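Local coordinates for bartonella effector protein (Bep) substrate of VirB T4SS (Bartonella sp. 1-1C, PDB 4PY3), which probably transfers AMP from ATP to threonine or tyrosine hydroxyls of target proteins through its N-terminal FIC domain, at residues L145-N150 with Q163-F167. Numbering follows the deposited sequence.
Sequences LFVFLN and QRVFF
Gln163 reaches across from its helix, and its CB, CG and amide meet Leu149, Phe146 and Asn150 in turn. Gln163 CB rests on Leu149 CD2 at 3.8 Å. CG turns into the position between the backbone N and the carbonyl carbon (chi1 61°), and the chain then runs extended past the Phe146 ring, with Gln163 CG 4.0 Å from Phe146 CZ. Gln163 OE1 faces the Asn150 backbone, in contact with Asn150 CA at 3.7 Å. At the tip, Gln163 NE2 lies near Phe146 CZ and gives a nearly straight hydrogen bond of 3.1 Å to Asn150 OD1, with 168° at the hydrogen. The bond uses a lone pair of Asn150 OD1 in the carbonyl plane and lies close to the Gln163 amide plane, although the two amides are turned 59° apart. This pairs a Gln163 N-H with the Asn150 carbonyl in a buried place. One turn on from Gln163, the face of Phe167 receives the edge of Phe146 in a T-shaped stack. Phe146 CD1 sits over the ring centre. Leu149 CD2 meets the edge of the same ring. The contact joins helices 135-152 and 159-173 of the Fic fold, whose segments here run roughly antiparallel. Helix 185-197 packs on Phe146 and Asn150, while helices 59-70 and 113-126 touch Leu149.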
loop_
_atom_site.group_PDB
_atom_site.type_symbol
_atom_site.label_atom_id
_atom_site.label_comp_id
_atom_site.label_asym_id
_atom_site.label_seq_id
_atom_site.Cartn_x
_atom_site.Cartn_y
_atom_site.Cartn_z
ATOM N N LEU A 145 -7.965 9.043 -4.355
ATOM C CA LEU A 145 -7.829 8.261 -3.121
ATOM C C LEU A 145 -6.503 7.473 -3.102
ATOM O O LEU A 145 -5.891 7.303 -2.041
ATOM C CB LEU A 145 -9.049 7.313 -2.924
ATOM C CG LEU A 145 -10.360 7.575 -2.169
ATOM C CD1 LEU A 145 -11.122 8.566 -2.981
ATOM C CD2 LEU A 145 -11.366 6.445 -1.807
ATOM N N PHE A 146 -6.054 7.011 -4.270
ATOM C CA PHE A 146 -4.796 6.275 -4.379
ATOM C C PHE A 146 -3.609 7.169 -4.068
ATOM O O PHE A 146 -2.686 6.780 -3.328
ATOM C CB PHE A 146 -4.617 5.691 -5.775
ATOM C CG PHE A 146 -3.534 4.651 -5.854
ATOM C CD1 PHE A 146 -3.813 3.334 -5.541
ATOM C CD2 PHE A 146 -2.249 4.984 -6.242
ATOM C CE1 PHE A 146 -2.836 2.356 -5.615
ATOM C CE2 PHE A 146 -1.256 4.008 -6.325
ATOM C CZ PHE A 146 -1.550 2.692 -6.004
ATOM N N VAL A 147 -3.637 8.372 -4.636
ATOM C CA VAL A 147 -2.598 9.371 -4.364
ATOM C C VAL A 147 -2.531 9.688 -2.867
ATOM O O VAL A 147 -1.451 9.756 -2.282
ATOM C CB VAL A 147 -2.843 10.672 -5.168
ATOM C CG1 VAL A 147 -2.037 11.840 -4.601
ATOM C CG2 VAL A 147 -2.493 10.449 -6.630
ATOM N N PHE A 148 -3.700 9.878 -2.261
ATOM C CA PHE A 148 -3.779 10.186 -0.844
ATOM C C PHE A 148 -3.158 9.061 0.007
ATOM O O PHE A 148 -2.260 9.303 0.808
ATOM C CB PHE A 148 -5.237 10.442 -0.440
ATOM C CG PHE A 148 -5.424 10.724 1.031
ATOM C CD1 PHE A 148 -4.568 11.582 1.707
ATOM C CD2 PHE A 148 -6.463 10.139 1.736
ATOM C CE1 PHE A 148 -4.734 11.838 3.059
ATOM C CE2 PHE A 148 -6.632 10.392 3.088
ATOM C CZ PHE A 148 -5.768 11.240 3.751
ATOM N N LEU A 149 -3.617 7.834 -0.206
ATOM C CA LEU A 149 -3.129 6.692 0.550
ATOM C C LEU A 149 -1.635 6.484 0.345
ATOM O O LEU A 149 -0.901 6.186 1.293
ATOM C CB LEU A 149 -3.875 5.418 0.157
ATOM C CG LEU A 149 -3.425 4.159 0.906
ATOM C CD1 LEU A 149 -3.563 4.330 2.412
ATOM C CD2 LEU A 149 -4.212 2.940 0.457
ATOM N N ASN A 150 -1.192 6.641 -0.895
ATOM C CA ASN A 150 0.216 6.499 -1.209
ATOM C C ASN A 150 1.093 7.439 -0.385
ATOM O O ASN A 150 2.169 7.047 0.079
ATOM C CB ASN A 150 0.483 6.741 -2.685
ATOM C CG ASN A 150 1.938 6.500 -3.035
ATOM O OD1 ASN A 150 2.406 5.363 -3.034
ATOM N ND2 ASN A 150 2.671 7.570 -3.288
ATOM N N GLN A 163 -1.428 -1.691 -1.186
ATOM C CA GLN A 163 -2.390 -0.712 -1.721
ATOM C C GLN A 163 -2.914 -1.117 -3.091
ATOM O O GLN A 163 -4.093 -0.935 -3.361
ATOM C CB GLN A 163 -1.881 0.734 -1.666
ATOM C CG GLN A 163 -0.632 0.938 -2.474
ATOM C CD GLN A 163 0.108 2.232 -2.135
ATOM O OE1 GLN A 163 -0.042 2.819 -1.038
ATOM N NE2 GLN A 163 0.921 2.684 -3.078
ATOM N N ARG A 164 -2.094 -1.773 -3.906
ATOM C CA ARG A 164 -2.582 -2.268 -5.199
ATOM C C ARG A 164 -3.644 -3.344 -5.039
ATOM O O ARG A 164 -4.687 -3.292 -5.704
ATOM C CB ARG A 164 -1.452 -2.812 -6.051
ATOM C CG ARG A 164 -0.498 -1.728 -6.479
ATOM C CD ARG A 164 0.666 -2.316 -7.232
ATOM N NE ARG A 164 1.727 -1.310 -7.320
ATOM C CZ ARG A 164 2.811 -1.399 -8.079
ATOM N NH1 ARG A 164 2.984 -2.444 -8.881
ATOM N NH2 ARG A 164 3.715 -0.429 -8.047
ATOM N N VAL A 165 -3.405 -4.312 -4.154
ATOM C CA VAL A 165 -4.412 -5.345 -3.930
ATOM C C VAL A 165 -5.706 -4.715 -3.412
ATOM O O VAL A 165 -6.792 -5.102 -3.818
ATOM C CB VAL A 165 -3.919 -6.442 -2.971
ATOM C CG1 VAL A 165 -5.056 -7.368 -2.558
ATOM C CG2 VAL A 165 -2.831 -7.254 -3.639
ATOM N N PHE A 166 -5.573 -3.748 -2.514
ATOM C CA PHE A 166 -6.716 -3.060 -1.934
ATOM C C PHE A 166 -7.555 -2.400 -3.040
ATOM O O PHE A 166 -8.768 -2.574 -3.091
ATOM C CB PHE A 166 -6.218 -2.008 -0.945
ATOM C CG PHE A 166 -7.308 -1.280 -0.210
ATOM C CD1 PHE A 166 -7.991 -0.226 -0.816
ATOM C CD2 PHE A 166 -7.624 -1.610 1.099
ATOM C CE1 PHE A 166 -8.971 0.464 -0.136
ATOM C CE2 PHE A 166 -8.614 -0.926 1.779
ATOM C CZ PHE A 166 -9.295 0.113 1.158
ATOM N N PHE A 167 -6.901 -1.661 -3.931
ATOM C CA PHE A 167 -7.617 -0.964 -5.003
ATOM C C PHE A 167 -8.158 -1.885 -6.073
ATOM O O PHE A 167 -9.241 -1.630 -6.597
ATOM C CB PHE A 167 -6.778 0.158 -5.609
ATOM C CG PHE A 167 -6.910 1.441 -4.856
ATOM C CD1 PHE A 167 -6.280 1.606 -3.621
ATOM C CD2 PHE A 167 -7.704 2.470 -5.343
ATOM C CE1 PHE A 167 -6.418 2.789 -2.908
ATOM C CE2 PHE A 167 -7.849 3.651 -4.636
ATOM C CZ PHE A 167 -7.208 3.813 -3.418
#